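Local coordinates for ABC transporter ATP-binding protein (Sulfolobus tokodaii, PDB 2PJZ) that probably binds and hydrolyses ATP as the nucleotide-binding subunit of an ABC transporter, possibly one that imports cobalt, at residues A[49-54]-A[74-79]; A[81-86]-A[95-100]; A[109-114]-A[142-147]. All coordinates share one frame; numbering follows the deposited sequence.

Contact 1: residues A[49-54]-A[74-79]; sequences AISGLL and IRYSTN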
# COMPACT_ATOMS: atom_id res chain seq x y z
N ALA A 49 4.77 6.33 8.42
CA ALA A 49 5.59 7.54 8.36
C ALA A 49 5.00 8.59 7.39
O ALA A 49 4.88 9.77 7.74
CB ALA A 49 7.01 7.21 7.98
N ILE A 50 4.64 8.15 6.19
CA ILE A 50 4.04 9.07 5.20
C ILE A 50 2.74 9.69 5.75
O ILE A 50 2.45 10.87 5.51
CB ILE A 50 3.76 8.31 3.84
CG1 ILE A 50 5.08 7.85 3.19
CG2 ILE A 50 2.92 9.18 2.90
CD1 ILE A 50 4.85 6.81 2.03
N SER A 51 1.98 8.91 6.53
CA SER A 51 0.69 9.36 7.10
C SER A 51 0.80 10.15 8.39
O SER A 51 -0.23 10.54 8.98
CB SER A 51 -0.26 8.18 7.30
OG SER A 51 -0.32 7.41 6.13
N GLY A 52 2.03 10.43 8.83
CA GLY A 52 2.22 11.33 9.97
C GLY A 52 2.10 10.57 11.30
O GLY A 52 1.85 11.17 12.34
N LEU A 53 2.28 9.26 11.27
CA LEU A 53 1.97 8.40 12.44
C LEU A 53 3.21 7.81 13.12
O LEU A 53 3.09 7.10 14.14
CB LEU A 53 1.02 7.26 12.02
CG LEU A 53 -0.37 7.68 11.47
CD1 LEU A 53 -1.03 6.53 10.69
CD2 LEU A 53 -1.23 8.16 12.62
N LEU A 54 4.39 8.11 12.59
CA LEU A 54 5.63 7.58 13.18
C LEU A 54 6.78 8.50 12.85
O LEU A 54 6.78 9.07 11.76
CB LEU A 54 5.91 6.22 12.53
CG LEU A 54 6.15 4.91 13.25
CD1 LEU A 54 5.36 4.74 14.53
CD2 LEU A 54 5.85 3.79 12.26
N ILE A 74 -6.81 17.68 4.23
CA ILE A 74 -8.12 17.12 3.83
C ILE A 74 -8.08 16.28 2.58
O ILE A 74 -8.92 15.37 2.42
CB ILE A 74 -9.23 18.19 3.65
CG1 ILE A 74 -8.77 19.31 2.70
CG2 ILE A 74 -9.76 18.64 5.02
CD1 ILE A 74 -9.93 20.10 2.11
N ARG A 75 -7.12 16.56 1.70
CA ARG A 75 -6.98 15.83 0.43
C ARG A 75 -6.23 14.51 0.48
O ARG A 75 -6.12 13.82 -0.55
CB ARG A 75 -6.38 16.73 -0.64
CG ARG A 75 -7.28 18.00 -0.83
CD ARG A 75 -6.84 18.76 -2.04
NE ARG A 75 -7.19 20.18 -1.98
CZ ARG A 75 -8.18 20.74 -2.64
NH1 ARG A 75 -8.97 20.01 -3.43
NH2 ARG A 75 -8.39 22.05 -2.51
N TYR A 76 -5.68 14.17 1.64
CA TYR A 76 -4.99 12.89 1.84
C TYR A 76 -5.82 11.97 2.72
O TYR A 76 -6.41 12.43 3.71
CB TYR A 76 -3.63 13.15 2.52
CG TYR A 76 -2.87 11.87 2.83
CD1 TYR A 76 -2.11 11.26 1.84
CD2 TYR A 76 -2.97 11.24 4.08
CE1 TYR A 76 -1.42 10.07 2.09
CE2 TYR A 76 -2.27 10.06 4.35
CZ TYR A 76 -1.51 9.48 3.33
OH TYR A 76 -0.81 8.33 3.56
N SER A 77 -5.87 10.68 2.38
CA SER A 77 -6.52 9.67 3.19
C SER A 77 -5.64 8.44 3.33
O SER A 77 -4.85 8.13 2.44
CB SER A 77 -7.82 9.17 2.51
OG SER A 77 -8.80 10.14 2.54
N THR A 78 -5.81 7.72 4.43
CA THR A 78 -5.20 6.39 4.60
C THR A 78 -6.26 5.46 5.21
O THR A 78 -7.20 5.91 5.89
CB THR A 78 -3.89 6.43 5.48
OG1 THR A 78 -3.30 5.11 5.58
CG2 THR A 78 -4.21 6.94 6.91
N ASN A 79 -6.12 4.18 4.93
CA ASN A 79 -6.96 3.16 5.61
C ASN A 79 -6.27 2.56 6.81
O ASN A 79 -6.79 1.61 7.39
CB ASN A 79 -7.33 2.05 4.62
CG ASN A 79 -6.13 1.16 4.25
OD1 ASN A 79 -4.97 1.48 4.55
ND2 ASN A 79 -6.42 0.02 3.63
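Ser-51 and Thr-78 mark the closest backbone approach, with CA atoms 7.1 Å apart, where the C-terminal end of helix 43-50 faces strand 76-78, an edge strand of the mixed sheet in this P-loop ATPase fold. The helix, which follows a probable Walker A loop, ends in a Schellman motif: Gly-52, with phi at 85°, turns the chain and gives its N to Ala-49 O (3.1 Å). Glycine suits this corner because a CB would be pressed against the preceding carbonyl oxygen. In the strand, Tyr-76 and Thr-78 point toward the turn, whereas the intervening Ser-77 points away.

Tyr-76 carries its ring straight out from the strand, CG opposite the backbone N (chi1 177°), and its OH donates to Ser-51 OG at 2.8 Å. The serine oxygen meets the ring at its edge, near the ring plane. It is also hydrogen-bonded to Leu-47 O, one turn back, so a small hydroxyl here both receives the phenol's proton and bonds a carbonyl of the helix's last turn. Thr-78 bonds to Gly-151 O through OG1, while its CB packs against Ser-51 OG at 3.8 Å. Ile-50 crosses the tyrosine roughly perpendicularly, bringing CG2 to 3.9 Å from Tyr-76 OH.

Contact 2: residues A[81-86]-A[95-100]; sequences PEAYEI and YLYEEL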
# COMPACT_ATOMS: atom_id res chain seq x y z
N PRO A 81 -5.13 1.46 10.40
CA PRO A 81 -6.01 1.37 11.58
C PRO A 81 -5.78 2.52 12.56
O PRO A 81 -6.72 2.96 13.20
CB PRO A 81 -5.62 0.02 12.22
CG PRO A 81 -4.98 -0.75 11.17
CD PRO A 81 -4.30 0.26 10.22
N GLU A 82 -4.55 3.03 12.63
CA GLU A 82 -4.18 4.16 13.51
C GLU A 82 -5.01 5.43 13.24
O GLU A 82 -5.17 6.29 14.13
CB GLU A 82 -2.69 4.49 13.36
CG GLU A 82 -1.70 3.46 13.92
CD GLU A 82 -1.31 2.35 12.95
OE1 GLU A 82 -1.99 2.09 11.92
OE2 GLU A 82 -0.29 1.69 13.25
N ALA A 83 -5.54 5.56 12.03
CA ALA A 83 -6.36 6.74 11.65
C ALA A 83 -7.81 6.66 12.18
O ALA A 83 -8.57 7.64 12.07
CB ALA A 83 -6.35 6.95 10.11
N TYR A 84 -8.20 5.51 12.74
CA TYR A 84 -9.59 5.27 13.11
C TYR A 84 -9.69 4.74 14.52
O TYR A 84 -8.80 4.05 15.00
CB TYR A 84 -10.25 4.30 12.12
CG TYR A 84 -10.09 4.79 10.70
CD1 TYR A 84 -10.92 5.79 10.20
CD2 TYR A 84 -9.07 4.30 9.89
CE1 TYR A 84 -10.76 6.26 8.90
CE2 TYR A 84 -8.90 4.77 8.57
CZ TYR A 84 -9.77 5.75 8.09
OH TYR A 84 -9.63 6.24 6.82
N GLU A 85 -10.77 5.11 15.20
CA GLU A 85 -10.88 4.81 16.62
C GLU A 85 -11.63 3.52 16.78
O GLU A 85 -12.84 3.45 16.60
CB GLU A 85 -11.55 5.96 17.38
CG GLU A 85 -10.69 7.21 17.45
CD GLU A 85 -11.48 8.43 17.90
OE1 GLU A 85 -12.54 8.24 18.56
OE2 GLU A 85 -11.06 9.57 17.59
N ILE A 86 -10.87 2.47 17.09
CA ILE A 86 -11.39 1.12 17.12
C ILE A 86 -12.60 1.08 18.08
O ILE A 86 -13.61 0.43 17.80
CB ILE A 86 -10.23 0.09 17.41
CG1 ILE A 86 -10.12 -0.95 16.28
CG2 ILE A 86 -10.33 -0.56 18.77
CD1 ILE A 86 -9.00 -1.99 16.49
N TYR A 95 -19.16 10.27 10.93
CA TYR A 95 -19.33 11.68 11.30
C TYR A 95 -18.01 12.46 11.44
O TYR A 95 -17.89 13.58 10.90
CB TYR A 95 -20.15 11.84 12.59
CG TYR A 95 -21.64 11.67 12.41
CD1 TYR A 95 -22.32 10.66 13.08
CD2 TYR A 95 -22.37 12.54 11.59
CE1 TYR A 95 -23.72 10.51 12.94
CE2 TYR A 95 -23.76 12.39 11.43
CZ TYR A 95 -24.41 11.38 12.12
OH TYR A 95 -25.77 11.22 11.98
N LEU A 96 -17.03 11.90 12.15
CA LEU A 96 -15.71 12.57 12.22
C LEU A 96 -15.10 12.80 10.84
O LEU A 96 -14.64 13.90 10.53
CB LEU A 96 -14.74 11.77 13.10
CG LEU A 96 -13.29 12.31 13.06
CD1 LEU A 96 -13.15 13.77 13.58
CD2 LEU A 96 -12.33 11.35 13.81
N TYR A 97 -15.11 11.77 10.00
CA TYR A 97 -14.46 11.87 8.68
C TYR A 97 -15.18 12.78 7.69
O TYR A 97 -14.55 13.35 6.81
CB TYR A 97 -14.10 10.47 8.13
CG TYR A 97 -12.75 10.10 8.69
CD1 TYR A 97 -12.61 9.65 10.00
CD2 TYR A 97 -11.59 10.30 7.94
CE1 TYR A 97 -11.34 9.40 10.54
CE2 TYR A 97 -10.33 10.02 8.46
CZ TYR A 97 -10.21 9.58 9.75
OH TYR A 97 -8.96 9.33 10.26
N GLU A 98 -16.50 12.94 7.88
CA GLU A 98 -17.25 13.94 7.11
C GLU A 98 -16.64 15.34 7.25
O GLU A 98 -16.57 16.09 6.29
CB GLU A 98 -18.73 13.99 7.54
CG GLU A 98 -19.56 12.77 7.13
CD GLU A 98 -20.99 12.86 7.63
OE1 GLU A 98 -21.56 13.97 7.51
OE2 GLU A 98 -21.53 11.85 8.15
N GLU A 99 -16.20 15.67 8.46
CA GLU A 99 -15.54 16.96 8.72
C GLU A 99 -14.03 16.95 8.47
O GLU A 99 -13.49 17.87 7.84
CB GLU A 99 -15.80 17.39 10.16
CG GLU A 99 -17.27 17.65 10.43
CD GLU A 99 -17.84 18.65 9.44
OE1 GLU A 99 -17.29 19.78 9.35
OE2 GLU A 99 -18.82 18.29 8.74
N LEU A 100 -13.36 15.91 8.96
CA LEU A 100 -11.89 15.83 8.91
C LEU A 100 -11.37 15.74 7.48
O LEU A 100 -10.35 16.36 7.16
CB LEU A 100 -11.42 14.63 9.74
CG LEU A 100 -9.91 14.48 10.02
CD1 LEU A 100 -9.39 15.65 10.88
CD2 LEU A 100 -9.61 13.14 10.69
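Tyr-97 spans the gap between helix 90-100 and the loop 81-86, whose nearest CA atoms, those of Tyr-84 and Tyr-97, are 9.3 Å apart. The position of the loop, directly after the edge strand, is consistent with the Q-loop region of ABC ATPases, which links the catalytic core to the helical subdomain.

One polar bond crosses the gap. Tyr-97 OH donates to Ala-83 O over a short 2.5 Å; the C=O...O angle is 134°, and the hydroxyl is tilted out of the carbonyl plane. A long, rigid phenol suits this place, since it can leave the helix and still reach a main-chain carbonyl at the end of the 3-10 turn 81-83.

The aromatic part is more extensive. Tyr-84 and Tyr-97 meet obliquely, their ring planes inclined at 36° and centroids 4.8 Å apart. With CG of Tyr-84 opposite its carbonyl carbon (chi1 -54°), CE1 rests over one face of the Tyr-97 ring, toward its rim, at 3.5 Å from Tyr-97 CZ. Leu-100 CD2 lies over the opposite face, so the ring is held between Tyr-84 CE1 and a methyl of its own helix. Ala-83 CB sits over a face of Tyr-84 and also touches Tyr-97 OH. At the solvent margin, Glu-85 OE2 makes a looser approach to Leu-96 CD2, at 4.4 Å.

Tyr-84 OH continues inward to bond Thr-78 O at the end of strand 76-78. Its ring also packs on Arg-138, Leu-141 and Ala-142 of helix 131-144, which places the loop between that helix and helix 90-100.

Contact 3: residues A[109-114]-A[142-147]; sequences LEMLKA and ALASQP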
# COMPACT_ATOMS: atom_id res chain seq x y z
N LEU A 109 -21.96 4.93 2.08
CA LEU A 109 -23.06 3.96 2.17
C LEU A 109 -23.20 3.15 0.90
O LEU A 109 -23.50 1.95 0.95
CB LEU A 109 -24.38 4.67 2.54
CG LEU A 109 -24.45 5.31 3.93
CD1 LEU A 109 -25.82 5.96 4.21
CD2 LEU A 109 -24.10 4.32 5.05
N GLU A 110 -22.98 3.80 -0.24
CA GLU A 110 -22.97 3.13 -1.54
C GLU A 110 -21.90 2.02 -1.62
O GLU A 110 -22.17 0.92 -2.09
CB GLU A 110 -22.80 4.18 -2.65
CG GLU A 110 -22.41 3.64 -4.01
CD GLU A 110 -22.02 4.73 -5.01
OE1 GLU A 110 -22.57 5.85 -4.91
OE2 GLU A 110 -21.14 4.47 -5.87
N MET A 111 -20.69 2.32 -1.13
CA MET A 111 -19.62 1.32 -1.03
C MET A 111 -19.99 0.17 -0.10
O MET A 111 -19.81 -0.99 -0.44
CB MET A 111 -18.32 2.00 -0.52
CG MET A 111 -17.75 3.09 -1.45
SD MET A 111 -16.30 3.95 -0.71
CE MET A 111 -15.82 4.92 -2.17
N LEU A 112 -20.53 0.48 1.08
CA LEU A 112 -20.92 -0.59 2.02
C LEU A 112 -21.95 -1.52 1.37
O LEU A 112 -21.83 -2.75 1.41
CB LEU A 112 -21.47 -0.01 3.32
CG LEU A 112 -20.58 0.63 4.37
CD1 LEU A 112 -21.37 0.79 5.66
CD2 LEU A 112 -19.34 -0.22 4.61
N LYS A 113 -22.95 -0.92 0.72
CA LYS A 113 -23.98 -1.67 0.00
C LYS A 113 -23.43 -2.54 -1.14
O LYS A 113 -23.76 -3.73 -1.24
CB LYS A 113 -25.10 -0.74 -0.48
CG LYS A 113 -26.22 -1.48 -1.21
CD LYS A 113 -27.18 -0.52 -1.86
CE LYS A 113 -28.19 -1.29 -2.72
NZ LYS A 113 -29.23 -0.37 -3.28
N ALA A 114 -22.56 -1.98 -1.99
CA ALA A 114 -21.86 -2.76 -3.00
C ALA A 114 -21.06 -3.93 -2.42
O ALA A 114 -20.96 -4.99 -3.04
CB ALA A 114 -20.96 -1.87 -3.88
N ALA A 142 -11.48 5.75 3.78
CA ALA A 142 -10.40 6.48 3.09
C ALA A 142 -10.90 7.02 1.73
O ALA A 142 -10.63 8.17 1.37
CB ALA A 142 -9.19 5.60 2.91
N LEU A 143 -11.61 6.19 0.97
CA LEU A 143 -12.00 6.54 -0.40
C LEU A 143 -13.21 7.44 -0.50
O LEU A 143 -13.37 8.16 -1.50
CB LEU A 143 -12.21 5.29 -1.26
CG LEU A 143 -11.00 4.35 -1.41
CD1 LEU A 143 -11.44 3.14 -2.15
CD2 LEU A 143 -9.80 5.00 -2.11
N ALA A 144 -14.09 7.38 0.50
CA ALA A 144 -15.36 8.11 0.39
C ALA A 144 -15.20 9.61 0.57
O ALA A 144 -16.12 10.38 0.30
CB ALA A 144 -16.39 7.55 1.35
N SER A 145 -14.02 10.06 1.01
CA SER A 145 -13.70 11.47 0.95
C SER A 145 -13.15 11.96 -0.40
O SER A 145 -12.75 13.14 -0.52
CB SER A 145 -12.74 11.87 2.08
OG SER A 145 -11.53 11.16 1.95
N GLN A 146 -13.10 11.08 -1.40
CA GLN A 146 -12.56 11.42 -2.70
C GLN A 146 -11.17 12.10 -2.56
O GLN A 146 -10.94 13.22 -3.07
CB GLN A 146 -13.54 12.30 -3.48
CG GLN A 146 -14.82 11.54 -3.78
CD GLN A 146 -15.60 12.10 -4.96
OE1 GLN A 146 -16.65 12.72 -4.76
NE2 GLN A 146 -15.11 11.89 -6.17
N PRO A 147 -10.22 11.41 -1.90
CA PRO A 147 -8.89 11.97 -1.69
C PRO A 147 -8.19 12.17 -3.01
O PRO A 147 -8.40 11.39 -3.98
CB PRO A 147 -8.15 10.85 -0.91
CG PRO A 147 -8.87 9.57 -1.31
CD PRO A 147 -10.32 10.01 -1.43
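Met-111 reaches from helix 105-114 to the last turn of helix 131-144 and makes every side-chain contact between the two segments. The closest CA atoms, those of Met-111 and Ala-144, are 8.1 Å apart, and a long, flexible thioether suits such a separation. CG stands opposite the carbonyl carbon (chi1 -62°), and beyond it the chain runs extended, which delivers SD and CE to the neighbouring helix.

The tight part is buried, and its side-chain contacts are apolar. Met-111 CE touches Leu-143 CB at 3.7 Å, the two side chains crossing at about a right angle, and lies 4.0 Å from Ala-144 N. Just behind it, Met-111 SD packs on Ala-144 CB at 4.1 Å. Alanine suits this position because its single methyl lets the thioether lie close to the helix backbone.

The outer side is different in character. Glu-110 and Lys-113 are exposed on helix 105-114, in keeping with their charge. On the other segment Gln-146 is exposed too; its side chain does not meet residues 109-114, though it touches Leu-107 earlier in the same helix. Gln-146 has already left the helical conformation, with phi at 49°, yet its N still bonds Leu-143 O at 2.9 Å, closing the last turn before Pro-147.

The pair belongs to a larger helical packing. Tyr-170 of helix 161-173 touches Met-111 and Glu-110, while Phe-108, in helix 105-114, lies against Ala-144. Helix 131-144, which begins within an LSAGQ sequence matching the ABC signature motif, thus packs against helix 105-114, with helix 161-173 alongside.

From the N terminus the three contacts follow one another in series; none nests or crosses. Contact 1 closes an excursion of 19 residues that includes strands 59-62 and 65-66 of the antiparallel sheet that also holds strand 2-11, and returns the chain to the edge of the mixed sheet. Contact 2 closes a short loop running into helix 90-100, and contact 3 a longer one joining helices 105-114 and 131-144. The sites also touch in space. Leu-53 CD1 packs 3.7 Å from Glu-82 CB between contacts 1 and 2, and Ser-77 OG bonds Ala-142 O (2.9 Å) between contacts 1 and 3. Together they tie the core sheet to the helical region.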